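Local coordinates for Fe(2+) transporter FeoB (Escherichia coli, PDB 3I8S), which probably couples GTP binding to ferrous iron uptake across the bacterial inner membrane, this chain being its cytosolic GTP-binding part, at residues Gly31-Val36 against Asp56-Tyr61; Val36-Lys41 against Thr70-Gln75; Gln22-Arg27 against Val52-Leu57; Gly7-Pro12 against His79-Gly84; Asp87-Val92 against Leu106-Leu111. All blocks are in the same frame, centred on the assembly; numbering follows the deposited sequence. Where two conformers were deposited one is given.

Interaction 1. Residues Gly31-Val36 against Asp56-Tyr61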
# COMPACT_ATOMS: atom_id res chain seq x y z
N GLY A 31 -21.47 -7.75 -1.79
CA GLY A 31 -21.52 -9.19 -1.99
C GLY A 31 -20.43 -9.75 -1.12
O GLY A 31 -20.12 -9.17 -0.09
N ASN A 32 -19.91 -10.91 -1.50
CA ASN A 32 -18.78 -11.51 -0.81
C ASN A 32 -17.63 -11.67 -1.77
O ASN A 32 -17.85 -11.80 -2.98
CB ASN A 32 -19.15 -12.86 -0.22
CG ASN A 32 -20.10 -12.74 0.97
OD1 ASN A 32 -20.79 -11.73 1.12
ND2 ASN A 32 -20.13 -13.75 1.80
N TRP A 33 -16.41 -11.63 -1.24
CA TRP A 33 -15.22 -11.89 -2.03
C TRP A 33 -15.32 -13.34 -2.49
O TRP A 33 -15.78 -14.18 -1.74
CB TRP A 33 -13.94 -11.64 -1.21
CG TRP A 33 -13.67 -10.22 -1.03
CD1 TRP A 33 -14.09 -9.45 0.01
CD2 TRP A 33 -13.02 -9.36 -1.94
NE1 TRP A 33 -13.72 -8.14 -0.20
CE2 TRP A 33 -13.04 -8.06 -1.38
CE3 TRP A 33 -12.40 -9.55 -3.18
CZ2 TRP A 33 -12.48 -6.97 -2.02
CZ3 TRP A 33 -11.80 -8.46 -3.78
CH2 TRP A 33 -11.86 -7.19 -3.21
N ALA A 34 -14.94 -13.62 -3.74
CA ALA A 34 -15.11 -14.97 -4.31
C ALA A 34 -14.48 -16.03 -3.43
O ALA A 34 -13.32 -15.92 -3.06
CB ALA A 34 -14.51 -15.05 -5.72
N GLY A 35 -15.29 -17.03 -3.07
CA GLY A 35 -14.84 -18.23 -2.38
C GLY A 35 -14.74 -18.12 -0.87
O GLY A 35 -14.35 -19.10 -0.21
N VAL A 36 -15.08 -16.96 -0.31
CA VAL A 36 -15.04 -16.76 1.13
C VAL A 36 -16.26 -15.97 1.59
O VAL A 36 -17.02 -15.45 0.78
CB VAL A 36 -13.74 -16.03 1.56
CG1 VAL A 36 -12.52 -16.85 1.15
CG2 VAL A 36 -13.67 -14.59 0.96
N ASP A 56 -13.81 -1.31 -2.02
CA ASP A 56 -13.38 -1.14 -0.63
C ASP A 56 -12.64 -2.39 -0.20
O ASP A 56 -13.25 -3.45 -0.08
CB ASP A 56 -14.59 -0.94 0.27
CG ASP A 56 -14.21 -0.72 1.74
OD1 ASP A 56 -13.15 -0.14 2.04
OD2 ASP A 56 -15.03 -1.09 2.57
N LEU A 57 -11.37 -2.29 0.10
CA LEU A 57 -10.63 -3.51 0.48
C LEU A 57 -10.65 -3.70 2.02
O LEU A 57 -10.71 -2.72 2.77
CB LEU A 57 -9.22 -3.44 -0.05
CG LEU A 57 -9.02 -3.22 -1.54
CD1 LEU A 57 -7.56 -3.25 -1.88
CD2 LEU A 57 -9.85 -4.27 -2.32
N PRO A 58 -10.61 -4.96 2.50
CA PRO A 58 -10.66 -5.16 3.95
C PRO A 58 -9.48 -4.46 4.61
O PRO A 58 -8.43 -4.34 4.01
CB PRO A 58 -10.57 -6.68 4.12
CG PRO A 58 -10.98 -7.23 2.83
CD PRO A 58 -10.54 -6.24 1.79
N GLY A 59 -9.70 -3.93 5.80
CA GLY A 59 -8.64 -3.23 6.53
C GLY A 59 -7.51 -4.18 6.83
O GLY A 59 -7.74 -5.34 7.17
N THR A 60 -6.27 -3.68 6.72
CA THR A 60 -5.09 -4.49 6.93
C THR A 60 -3.87 -3.63 7.33
O THR A 60 -3.77 -2.48 6.91
CB THR A 60 -4.75 -5.37 5.67
OG1 THR A 60 -3.78 -6.35 6.03
CG2 THR A 60 -4.25 -4.54 4.46
N TYR A 61 -2.99 -4.22 8.14
CA TYR A 61 -1.74 -3.60 8.56
C TYR A 61 -0.66 -3.74 7.46
O TYR A 61 0.22 -2.91 7.33
CB TYR A 61 -1.24 -4.20 9.88
CG TYR A 61 0.14 -3.74 10.23
CD1 TYR A 61 0.39 -2.43 10.63
CD2 TYR A 61 1.23 -4.62 10.16
CE1 TYR A 61 1.69 -2.00 10.91
CE2 TYR A 61 2.51 -4.19 10.42
CZ TYR A 61 2.74 -2.91 10.83
OH TYR A 61 4.04 -2.53 11.08
O HOH W 1 -14.79 -5.23 0.53
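The indole of Trp33 is the flat group here, and it meets Asp56, Leu57 and Pro58 in two ways. At its edge, near the ring plane, lies the carbonyl oxygen of Asp56, with CZ2 of Trp33 4.1 Å from O of Asp56. Obliquely to the ring come two apolar groups. CD2 of Leu57 sits 3.7 Å from CH2 of Trp33, the two side chains crossing at about a right angle, and CG of Pro58 is 4.2 Å from NE1 of Trp33. The first torsion of Trp33 (-74°) sends the indole toward the 56-61 segment, and the second (92°) sets the turn of its plane. Around the ring, Arg40 makes a cation-pi contact and Ile76 of helix 72-83 adds apolar cover. NE1 of Trp33 donates to a water at 3.2 Å; the water's link on to O of Asp56 is modelled too short to trust. Replacing Trp33 by an alanine is likely to open a gap beside Leu57 and Pro58 and to cost Arg40 its cation-pi partner. Residues 56-59 form the Asp-X-X-Gly motif of G proteins, predicted to bind GTP, and Gly35-Val36 belong to a second predicted GTP-binding segment. The chemistry implies that, in this nucleotide-free form, the end of strand 28-32 with the turn after it meets the loop after strand 51-56 through apolar ring contacts, with no direct polar bond between the two segments.

Interaction 2. Residues Val36-Lys41 against Thr70-Gln75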
# COMPACT_ATOMS: atom_id res chain seq x y z
N VAL A 36 -15.08 -16.96 -0.31
CA VAL A 36 -15.04 -16.76 1.13
C VAL A 36 -16.26 -15.97 1.59
O VAL A 36 -17.02 -15.45 0.78
CB VAL A 36 -13.74 -16.03 1.56
CG1 VAL A 36 -12.52 -16.85 1.15
CG2 VAL A 36 -13.67 -14.59 0.96
N THR A 37 -16.44 -15.86 2.90
CA THR A 37 -17.62 -15.22 3.45
C THR A 37 -17.41 -13.71 3.72
O THR A 37 -18.36 -13.00 4.10
CB THR A 37 -18.14 -16.03 4.70
OG1 THR A 37 -17.09 -16.13 5.68
CG2 THR A 37 -18.55 -17.42 4.26
N VAL A 38 -16.21 -13.20 3.44
CA VAL A 38 -15.85 -11.84 3.78
C VAL A 38 -16.61 -10.93 2.80
O VAL A 38 -16.64 -11.22 1.60
CB VAL A 38 -14.31 -11.58 3.68
CG1 VAL A 38 -13.97 -10.09 3.90
CG2 VAL A 38 -13.53 -12.50 4.65
N GLU A 39 -17.23 -9.89 3.32
CA GLU A 39 -17.99 -8.92 2.51
C GLU A 39 -17.10 -8.13 1.55
O GLU A 39 -16.00 -7.68 1.91
CB GLU A 39 -18.73 -7.95 3.42
CG GLU A 39 -19.32 -6.71 2.76
CD GLU A 39 -19.48 -5.56 3.73
OE1 GLU A 39 -20.62 -5.39 4.22
OE2 GLU A 39 -18.47 -4.86 4.04
N ARG A 40 -17.62 -7.95 0.32
CA ARG A 40 -16.99 -7.14 -0.71
C ARG A 40 -17.95 -6.00 -1.03
O ARG A 40 -19.09 -6.27 -1.41
CB ARG A 40 -16.69 -7.97 -1.95
CG ARG A 40 -16.26 -7.14 -3.13
CD ARG A 40 -15.72 -7.95 -4.33
NE ARG A 40 -15.38 -7.02 -5.44
CZ ARG A 40 -14.49 -7.26 -6.41
NH1 ARG A 40 -13.85 -8.43 -6.49
NH2 ARG A 40 -14.27 -6.36 -7.34
N LYS A 41 -17.55 -4.77 -0.74
CA LYS A 41 -18.36 -3.58 -1.02
C LYS A 41 -17.69 -2.82 -2.14
O LYS A 41 -16.48 -2.70 -2.15
CB LYS A 41 -18.36 -2.62 0.20
CG LYS A 41 -19.22 -2.98 1.45
CD LYS A 41 -19.71 -1.61 2.11
CE LYS A 41 -19.71 -1.57 3.66
NZ LYS A 41 -21.07 -1.52 4.25
N THR A 70 -3.08 -15.90 10.22
CA THR A 70 -2.91 -14.83 9.25
C THR A 70 -4.25 -14.48 8.63
O THR A 70 -4.81 -15.26 7.86
CB THR A 70 -1.89 -15.20 8.15
OG1 THR A 70 -2.12 -14.39 6.98
CG2 THR A 70 -1.99 -16.72 7.82
N SER A 71 -4.74 -13.29 8.94
CA SER A 71 -6.09 -12.91 8.54
C SER A 71 -6.35 -13.07 7.02
O SER A 71 -5.50 -12.82 6.14
CB SER A 71 -6.45 -11.48 9.02
OG SER A 71 -5.80 -10.45 8.30
N LEU A 72 -7.57 -13.50 6.75
CA LEU A 72 -8.12 -13.47 5.41
C LEU A 72 -8.04 -12.08 4.88
O LEU A 72 -7.61 -11.89 3.74
CB LEU A 72 -9.59 -13.89 5.40
CG LEU A 72 -9.88 -15.31 4.98
CD1 LEU A 72 -11.33 -15.63 5.32
CD2 LEU A 72 -9.61 -15.41 3.49
N ASP A 73 -8.43 -11.11 5.72
CA ASP A 73 -8.53 -9.70 5.29
C ASP A 73 -7.27 -9.25 4.55
O ASP A 73 -7.34 -8.62 3.51
CB ASP A 73 -8.84 -8.77 6.49
CG ASP A 73 -10.31 -8.80 6.94
OD1 ASP A 73 -11.13 -9.63 6.47
OD2 ASP A 73 -10.68 -7.98 7.82
N GLU A 74 -6.10 -9.56 5.10
CA GLU A 74 -4.80 -9.27 4.49
C GLU A 74 -4.50 -9.99 3.15
O GLU A 74 -3.92 -9.40 2.20
CB GLU A 74 -3.73 -9.60 5.52
CG GLU A 74 -2.29 -9.46 5.12
CD GLU A 74 -1.82 -10.51 4.14
OE1 GLU A 74 -1.88 -11.71 4.49
OE2 GLU A 74 -1.37 -10.14 3.02
N GLN A 75 -4.84 -11.26 3.06
CA GLN A 75 -4.64 -11.99 1.80
C GLN A 75 -5.57 -11.49 0.70
O GLN A 75 -5.19 -11.39 -0.47
CB GLN A 75 -4.80 -13.47 2.02
CG GLN A 75 -3.71 -13.95 2.94
CD GLN A 75 -3.72 -15.39 3.21
OE1 GLN A 75 -4.73 -16.09 3.06
NE2 GLN A 75 -2.56 -15.87 3.67
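Val38 reaches Leu72 and Asp73 with both methyls because its first torsion (174°) puts CG1 anti to the backbone N and leaves CG2 beside that N. CG2 of Val38 comes 3.9 Å from CD1 of Leu72, while CG1 of Val38 rests 3.9 Å from the carboxylate oxygen OD1 of Asp73. Leu72 has a first torsion of -100°, off the usual staggered values, and from there its two methyls divide between two valines: CD2 of Leu72 stands 4.0 Å from CG1 of Val36. Each valine and the leucine point past one another in opposite directions, touching through methyls. The oxygen of Asp73 meets only methyl carbon on Val38, and the same side chain also touches Pro58. Behind this pair, Val36 and Val38 both lean on Ile76, one turn further along helix 72-83, and Val38 also packs on Trp33. Ser71 is the N-cap of that helix, its OG accepting a weak bond from N of Glu74 at 3.3 Å with an N-H...O angle of 161°. The contact lies at the surface and is almost wholly van der Waals. Residues 36-39 are predicted to take part in GTP binding. A loop leading into strand 39-46, lying against the first turn of the helix that follows the Asp-X-X-Gly loop, is consistent with the first switch meeting the second switch region, as in Ras-like GTPases.

Interaction 3. Residues Gln22-Arg27 against Val52-Leu57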
# COMPACT_ATOMS: atom_id res chain seq x y z
N GLN A 22 -18.73 8.41 2.08
CA GLN A 22 -18.79 9.80 1.64
C GLN A 22 -18.68 9.91 0.12
O GLN A 22 -19.38 10.70 -0.50
CB GLN A 22 -17.66 10.59 2.28
CG GLN A 22 -17.95 10.91 3.72
CD GLN A 22 -16.80 11.56 4.44
OE1 GLN A 22 -15.66 11.59 3.96
NE2 GLN A 22 -17.08 12.07 5.63
N LEU A 23 -17.81 9.12 -0.47
CA LEU A 23 -17.55 9.19 -1.92
C LEU A 23 -18.70 8.60 -2.73
O LEU A 23 -19.12 9.14 -3.74
CB LEU A 23 -16.26 8.48 -2.23
CG LEU A 23 -15.00 9.28 -1.90
CD1 LEU A 23 -13.79 8.40 -2.06
CD2 LEU A 23 -14.93 10.51 -2.81
N THR A 24 -19.25 7.50 -2.23
CA THR A 24 -20.18 6.69 -3.02
C THR A 24 -21.64 6.91 -2.68
O THR A 24 -22.50 6.57 -3.48
CB THR A 24 -19.86 5.17 -2.89
OG1 THR A 24 -20.10 4.69 -1.55
CG2 THR A 24 -18.42 4.91 -3.30
N GLY A 25 -21.95 7.45 -1.50
CA GLY A 25 -23.33 7.67 -1.10
C GLY A 25 -24.16 6.39 -1.18
O GLY A 25 -23.74 5.35 -0.69
N SER A 26 -25.30 6.49 -1.86
CA SER A 26 -26.26 5.40 -2.01
C SER A 26 -25.84 4.44 -3.13
O SER A 26 -26.43 3.36 -3.26
CB SER A 26 -27.67 5.95 -2.30
OG SER A 26 -27.71 6.60 -3.57
N ARG A 27 -24.84 4.83 -3.92
CA ARG A 27 -24.41 4.09 -5.12
C ARG A 27 -23.39 3.01 -4.73
O ARG A 27 -22.22 3.09 -5.04
CB ARG A 27 -23.78 5.03 -6.14
CG ARG A 27 -24.69 6.22 -6.49
CD ARG A 27 -23.94 7.22 -7.36
NE ARG A 27 -22.72 7.77 -6.76
CZ ARG A 27 -22.69 8.67 -5.79
NH1 ARG A 27 -23.81 9.15 -5.25
NH2 ARG A 27 -21.53 9.12 -5.36
N VAL A 52 -15.83 6.56 -11.83
CA VAL A 52 -15.03 5.69 -10.99
C VAL A 52 -15.84 4.55 -10.33
O VAL A 52 -16.98 4.74 -9.89
CB VAL A 52 -14.33 6.49 -9.84
CG1 VAL A 52 -13.58 5.54 -8.84
CG2 VAL A 52 -13.41 7.60 -10.42
N THR A 53 -15.25 3.37 -10.34
CA THR A 53 -15.66 2.26 -9.49
C THR A 53 -14.65 2.19 -8.39
O THR A 53 -13.45 2.04 -8.66
CB THR A 53 -15.70 0.90 -10.23
OG1 THR A 53 -16.69 0.95 -11.29
CG2 THR A 53 -16.06 -0.24 -9.28
N LEU A 54 -15.14 2.26 -7.16
CA LEU A 54 -14.34 2.21 -5.94
C LEU A 54 -14.60 0.90 -5.22
O LEU A 54 -15.72 0.62 -4.82
CB LEU A 54 -14.72 3.39 -5.03
CG LEU A 54 -13.89 3.64 -3.79
CD1 LEU A 54 -12.46 3.98 -4.24
CD2 LEU A 54 -14.59 4.73 -2.87
N VAL A 55 -13.56 0.11 -5.06
CA VAL A 55 -13.61 -1.18 -4.41
C VAL A 55 -13.01 -1.06 -3.02
O VAL A 55 -11.82 -0.68 -2.86
CB VAL A 55 -12.83 -2.26 -5.25
CG1 VAL A 55 -12.90 -3.61 -4.53
CG2 VAL A 55 -13.38 -2.34 -6.67
N ASP A 56 -13.81 -1.31 -2.02
CA ASP A 56 -13.38 -1.14 -0.63
C ASP A 56 -12.64 -2.39 -0.20
O ASP A 56 -13.25 -3.45 -0.08
CB ASP A 56 -14.59 -0.94 0.27
CG ASP A 56 -14.21 -0.72 1.74
OD1 ASP A 56 -13.15 -0.14 2.04
OD2 ASP A 56 -15.03 -1.09 2.57
N LEU A 57 -11.37 -2.29 0.10
CA LEU A 57 -10.63 -3.51 0.48
C LEU A 57 -10.65 -3.70 2.02
O LEU A 57 -10.71 -2.72 2.77
CB LEU A 57 -9.22 -3.44 -0.05
CG LEU A 57 -9.02 -3.22 -1.54
CD1 LEU A 57 -7.56 -3.25 -1.88
CD2 LEU A 57 -9.85 -4.27 -2.32
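Thr24, which meets Leu54 with its methyl, offers its carbonyl O to the backbone N of Arg27 at 2.9 Å, closing a type II' beta turn at the end of helix 16-24. In this P-loop GTPase fold the helix runs from the nucleotide-binding loop and packs on the central sheet, here on strand 51-56. The same carbonyl O of Thr24 lies 3.1 Å above the guanidinium plane of Arg27, over its centre, while NE of Arg27 donates to O of Gln44 on the neighbouring strand 39-46. Gly25 leaves the helix with positive phi (55°), and a CB there would be crowded by NH1 of Arg27. The hydroxyl of Thr24 turns back to its own helix: with a first torsion of 67°, OG1 sits between the backbone N and the carbonyl carbon and bonds to O of Phe20, which leaves CG2 to face the strand. Leu54 answers from the sheet. Its CG is anti to the backbone N, and a single methyl, CD2, does all the touching of Leu23 and Thr24, entering across both helix side chains at about a right angle. Deeper in, Leu54 also packs on Phe20, Ile6 and Leu8, so its other surfaces rest in the core between helix and sheet. CD2 of Leu54 fits the notch formed by the two helix residues, 3.9 Å from CG2 of Thr24 and 3.8 Å from CD1 of Leu23.

Interaction 4. Residues Gly7-Pro12 against His79-Gly84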
# COMPACT_ATOMS: atom_id res chain seq x y z
N GLY A 7 -8.85 0.99 -5.95
CA GLY A 7 -8.87 0.19 -4.73
C GLY A 7 -8.73 1.12 -3.53
O GLY A 7 -7.78 1.95 -3.52
N LEU A 8 -9.61 0.99 -2.55
CA LEU A 8 -9.49 1.74 -1.29
C LEU A 8 -8.92 0.85 -0.18
O LEU A 8 -9.42 -0.23 0.15
CB LEU A 8 -10.82 2.34 -0.94
CG LEU A 8 -10.86 3.31 0.21
CD1 LEU A 8 -10.15 4.64 -0.19
CD2 LEU A 8 -12.33 3.46 0.69
N ILE A 9 -7.77 1.27 0.35
CA ILE A 9 -7.02 0.39 1.22
C ILE A 9 -6.43 1.19 2.37
O ILE A 9 -5.95 2.32 2.17
CB ILE A 9 -5.87 -0.34 0.49
CG1 ILE A 9 -5.36 -1.50 1.41
CG2 ILE A 9 -4.86 0.70 -0.03
CD1 ILE A 9 -4.47 -2.55 0.77
N GLY A 10 -6.47 0.59 3.54
CA GLY A 10 -5.89 1.17 4.72
C GLY A 10 -5.93 0.23 5.88
O GLY A 10 -6.47 -0.87 5.79
N ASN A 11 -5.43 0.69 7.01
CA ASN A 11 -5.45 -0.07 8.22
C ASN A 11 -6.90 -0.12 8.78
O ASN A 11 -7.75 0.67 8.39
CB ASN A 11 -4.54 0.55 9.28
CG ASN A 11 -3.02 0.30 9.02
OD1 ASN A 11 -2.50 0.35 7.89
ND2 ASN A 11 -2.34 0.03 10.06
N PRO A 12 -7.14 -1.04 9.71
CA PRO A 12 -8.45 -1.08 10.39
C PRO A 12 -8.75 0.23 11.07
O PRO A 12 -7.84 0.84 11.63
CB PRO A 12 -8.28 -2.19 11.40
CG PRO A 12 -7.28 -3.07 10.80
CD PRO A 12 -6.27 -2.12 10.18
N HIS A 79 -4.25 -10.06 -2.74
CA HIS A 79 -4.64 -10.74 -3.95
C HIS A 79 -5.27 -9.72 -4.92
O HIS A 79 -4.97 -9.71 -6.10
CB HIS A 79 -5.62 -11.83 -3.59
CG HIS A 79 -6.24 -12.49 -4.78
ND1 HIS A 79 -7.42 -12.06 -5.33
CD2 HIS A 79 -5.81 -13.50 -5.56
CE1 HIS A 79 -7.72 -12.81 -6.37
NE2 HIS A 79 -6.76 -13.70 -6.52
N TYR A 80 -6.13 -8.85 -4.42
CA TYR A 80 -6.72 -7.82 -5.30
C TYR A 80 -5.66 -6.90 -5.89
O TYR A 80 -5.61 -6.63 -7.09
CB TYR A 80 -7.70 -6.96 -4.53
CG TYR A 80 -8.42 -5.98 -5.42
CD1 TYR A 80 -9.49 -6.40 -6.21
CD2 TYR A 80 -8.00 -4.67 -5.50
CE1 TYR A 80 -10.13 -5.49 -7.07
CE2 TYR A 80 -8.62 -3.75 -6.33
CZ TYR A 80 -9.72 -4.17 -7.08
OH TYR A 80 -10.31 -3.26 -7.97
N ILE A 81 -4.76 -6.47 -5.04
CA ILE A 81 -3.75 -5.49 -5.44
C ILE A 81 -2.86 -6.12 -6.55
O ILE A 81 -2.55 -5.47 -7.55
CB ILE A 81 -3.01 -4.93 -4.16
CG1 ILE A 81 -4.02 -4.33 -3.11
CG2 ILE A 81 -1.91 -3.93 -4.49
CD1 ILE A 81 -4.50 -2.90 -3.34
N LEU A 82 -2.51 -7.42 -6.42
CA LEU A 82 -1.69 -8.13 -7.42
C LEU A 82 -2.46 -8.54 -8.68
O LEU A 82 -1.87 -8.94 -9.67
CB LEU A 82 -1.07 -9.39 -6.82
CG LEU A 82 0.02 -9.28 -5.76
CD1 LEU A 82 -0.44 -8.53 -4.55
CD2 LEU A 82 0.48 -10.68 -5.38
N SER A 83 -3.78 -8.45 -8.64
CA SER A 83 -4.62 -8.90 -9.74
C SER A 83 -4.53 -7.96 -10.92
O SER A 83 -4.77 -8.38 -12.06
CB SER A 83 -6.10 -8.96 -9.30
OG SER A 83 -6.66 -7.67 -9.24
N GLY A 84 -4.19 -6.72 -10.65
CA GLY A 84 -4.06 -5.72 -11.71
C GLY A 84 -5.37 -5.12 -12.21
O GLY A 84 -5.43 -4.46 -13.26
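Ile81, Ile9 and Gly7 bury the most surface where helix 72-83 lies on strand 4-10. The two isoleucines approach obliquely and meet through their terminal methyls, CD1 of Ile9 standing 4.1 Å from CD1 of Ile81. That distance belongs to one of two conformers modelled for Ile81, so this helix side chain is less firmly fixed than its partner. Ile9 reaches up from the strand with CG1 anti to its backbone N (-166°), and it also packs on Leu104 and Leu108 of helix 98-111, so it touches two helices. Gly7 has no side chain, and that is what lets the tyrosine in: CE2 of Tyr80 comes obliquely to within 4.3 Å of CA of Gly7, whereas a CB on Gly7 would be only 3.4 Å from that ring carbon. Tyr80 ties up its backbone as well. Its carbonyl O accepts both from N of Ser83, at 3.0 Å, and from OG of Ser83, at 2.6 Å and on a lone pair in the carbonyl plane. Gly10, further along this segment, begins the GTP-binding P-loop. The contact itself is all carbon, so across it the helix is placed by the fit of carbon surfaces and not by polar bonds.

Interaction 5. Residues Asp87-Val92 against Leu106-Leu111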
# COMPACT_ATOMS: atom_id res chain seq x y z
N ASP A 87 -6.68 0.55 -11.49
CA ASP A 87 -5.86 1.51 -12.19
C ASP A 87 -5.02 2.32 -11.23
O ASP A 87 -3.95 2.75 -11.58
CB ASP A 87 -6.78 2.44 -12.99
CG ASP A 87 -7.56 1.71 -14.05
OD1 ASP A 87 -6.90 1.11 -14.89
OD2 ASP A 87 -8.80 1.68 -14.02
N LEU A 88 -5.54 2.51 -10.01
CA LEU A 88 -4.82 3.13 -8.92
C LEU A 88 -5.46 2.77 -7.61
O LEU A 88 -6.57 2.24 -7.58
CB LEU A 88 -4.78 4.64 -9.04
CG LEU A 88 -6.05 5.41 -8.88
CD1 LEU A 88 -5.75 6.83 -8.37
CD2 LEU A 88 -6.72 5.42 -10.23
N LEU A 89 -4.76 3.15 -6.53
CA LEU A 89 -5.19 2.89 -5.16
C LEU A 89 -5.26 4.21 -4.42
O LEU A 89 -4.45 5.12 -4.67
CB LEU A 89 -4.17 2.02 -4.44
CG LEU A 89 -3.87 0.68 -5.03
CD1 LEU A 89 -2.77 0.07 -4.14
CD2 LEU A 89 -5.17 -0.10 -5.04
N ILE A 90 -6.24 4.34 -3.54
CA ILE A 90 -6.28 5.43 -2.56
C ILE A 90 -6.00 4.76 -1.26
O ILE A 90 -6.74 3.85 -0.82
CB ILE A 90 -7.63 6.20 -2.50
CG1 ILE A 90 -7.83 6.92 -3.85
CG2 ILE A 90 -7.62 7.22 -1.31
CD1 ILE A 90 -9.19 7.48 -4.00
N ASN A 91 -4.90 5.17 -0.66
CA ASN A 91 -4.43 4.63 0.59
C ASN A 91 -4.79 5.57 1.71
O ASN A 91 -4.21 6.64 1.80
CB ASN A 91 -2.93 4.38 0.52
CG ASN A 91 -2.32 3.89 1.84
OD1 ASN A 91 -2.95 3.21 2.69
ND2 ASN A 91 -1.05 4.21 1.99
N VAL A 92 -5.76 5.17 2.51
CA VAL A 92 -6.25 6.00 3.65
C VAL A 92 -5.33 5.82 4.83
O VAL A 92 -5.16 4.70 5.32
CB VAL A 92 -7.69 5.69 3.98
CG1 VAL A 92 -8.16 6.67 5.03
CG2 VAL A 92 -8.55 5.78 2.70
N LEU A 106 4.22 1.74 2.37
CA LEU A 106 5.51 1.37 1.77
C LEU A 106 5.38 0.10 0.95
O LEU A 106 5.99 -0.01 -0.07
CB LEU A 106 6.63 1.27 2.77
CG LEU A 106 7.49 2.56 2.84
CD1 LEU A 106 6.66 3.78 3.09
CD2 LEU A 106 8.63 2.40 3.90
N GLN A 107 4.58 -0.87 1.41
CA GLN A 107 4.38 -2.09 0.63
C GLN A 107 3.73 -1.77 -0.71
O GLN A 107 4.15 -2.31 -1.73
CB GLN A 107 3.54 -3.12 1.39
CG GLN A 107 4.18 -3.60 2.69
CD GLN A 107 4.26 -5.14 2.81
OE1 GLN A 107 3.30 -5.81 3.23
NE2 GLN A 107 5.41 -5.70 2.43
N LEU A 108 2.71 -0.92 -0.72
CA LEU A 108 2.01 -0.51 -1.94
C LEU A 108 2.97 0.18 -2.89
O LEU A 108 2.99 -0.13 -4.07
CB LEU A 108 0.85 0.44 -1.68
CG LEU A 108 -0.20 -0.09 -0.73
CD1 LEU A 108 -1.14 1.03 -0.48
CD2 LEU A 108 -0.85 -1.31 -1.37
N LEU A 109 3.79 1.07 -2.36
CA LEU A 109 4.74 1.84 -3.18
C LEU A 109 5.83 0.93 -3.78
O LEU A 109 6.25 1.12 -4.93
CB LEU A 109 5.35 2.95 -2.30
CG LEU A 109 4.35 4.04 -1.88
CD1 LEU A 109 4.99 5.01 -0.86
CD2 LEU A 109 3.82 4.76 -3.08
N GLU A 110 6.28 -0.04 -3.01
CA GLU A 110 7.26 -1.01 -3.50
C GLU A 110 6.73 -1.90 -4.63
O GLU A 110 7.50 -2.33 -5.51
CB GLU A 110 7.77 -1.88 -2.37
CG GLU A 110 8.65 -1.19 -1.41
CD GLU A 110 9.47 -2.17 -0.62
OE1 GLU A 110 8.90 -3.00 0.14
OE2 GLU A 110 10.69 -2.14 -0.79
N LEU A 111 5.42 -2.16 -4.63
CA LEU A 111 4.77 -2.88 -5.74
C LEU A 111 4.64 -2.00 -6.97
O LEU A 111 4.46 -2.48 -8.12
CB LEU A 111 3.37 -3.38 -5.31
CG LEU A 111 3.45 -4.64 -4.47
CD1 LEU A 111 2.10 -4.86 -3.75
CD2 LEU A 111 3.83 -5.80 -5.39
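Leu89 and Asn91 project from the same side of the extended strand 88-94 towards helix 98-111, the closest CA atoms being those of Leu89 and Leu108 at 8.6 Å. Strand, helix and the following strand 115-120 make one beta-alpha-beta unit of the P-loop GTPase fold, and this contact lays the helix on its own first strand. Regular bonds such as N of Glu110 to O of Leu106 hold the helix, and Leu108 points toward the strand. Its first torsion (-57°) places CG beside the backbone N, and the two methyls then part: CD2 goes to Leu89, CD1 mainly to Asn91. CD1 of Leu89 meets CD2 of Leu108 at 3.6 Å, the side chains crossing at a slant. Asn91 carries CG anti to its backbone N and lays the carbon root of its amide group against the leucine. Leu108 continues on to Cys115 of the next strand, so one leucine spans both strands of the unit. Asn91 also borders Gly10, which brings this buried patch beside the P-loop of the GTP site. At that end, CD1 of Leu108 lies 3.9 Å from both CB and CG of Asn91.

How the interactions relate
From the N terminus, strand 4-10 is the first element in, and interaction 4 closes the widest loop, back from helix 72-83. Interactions 1, 2 and 3 all fall within that loop. Interactions 3 and 1 end on the same chain piece, sharing Asp56 and Leu57, while interaction 2 crosses both because its segments alternate with theirs; it shares Val36 with interaction 1. Interaction 5 opens only after interaction 4 has closed, yet the two touch through neighbouring strands. Interaction 3 ties helix 16-24 to one sheet face; interactions 4 and 5 bring helices 72-83 and 98-111 to the other; interactions 1 and 2 join the connection between strands 28-32 and 39-46 to the loop after strand 51-56 and to the start of helix 72-83.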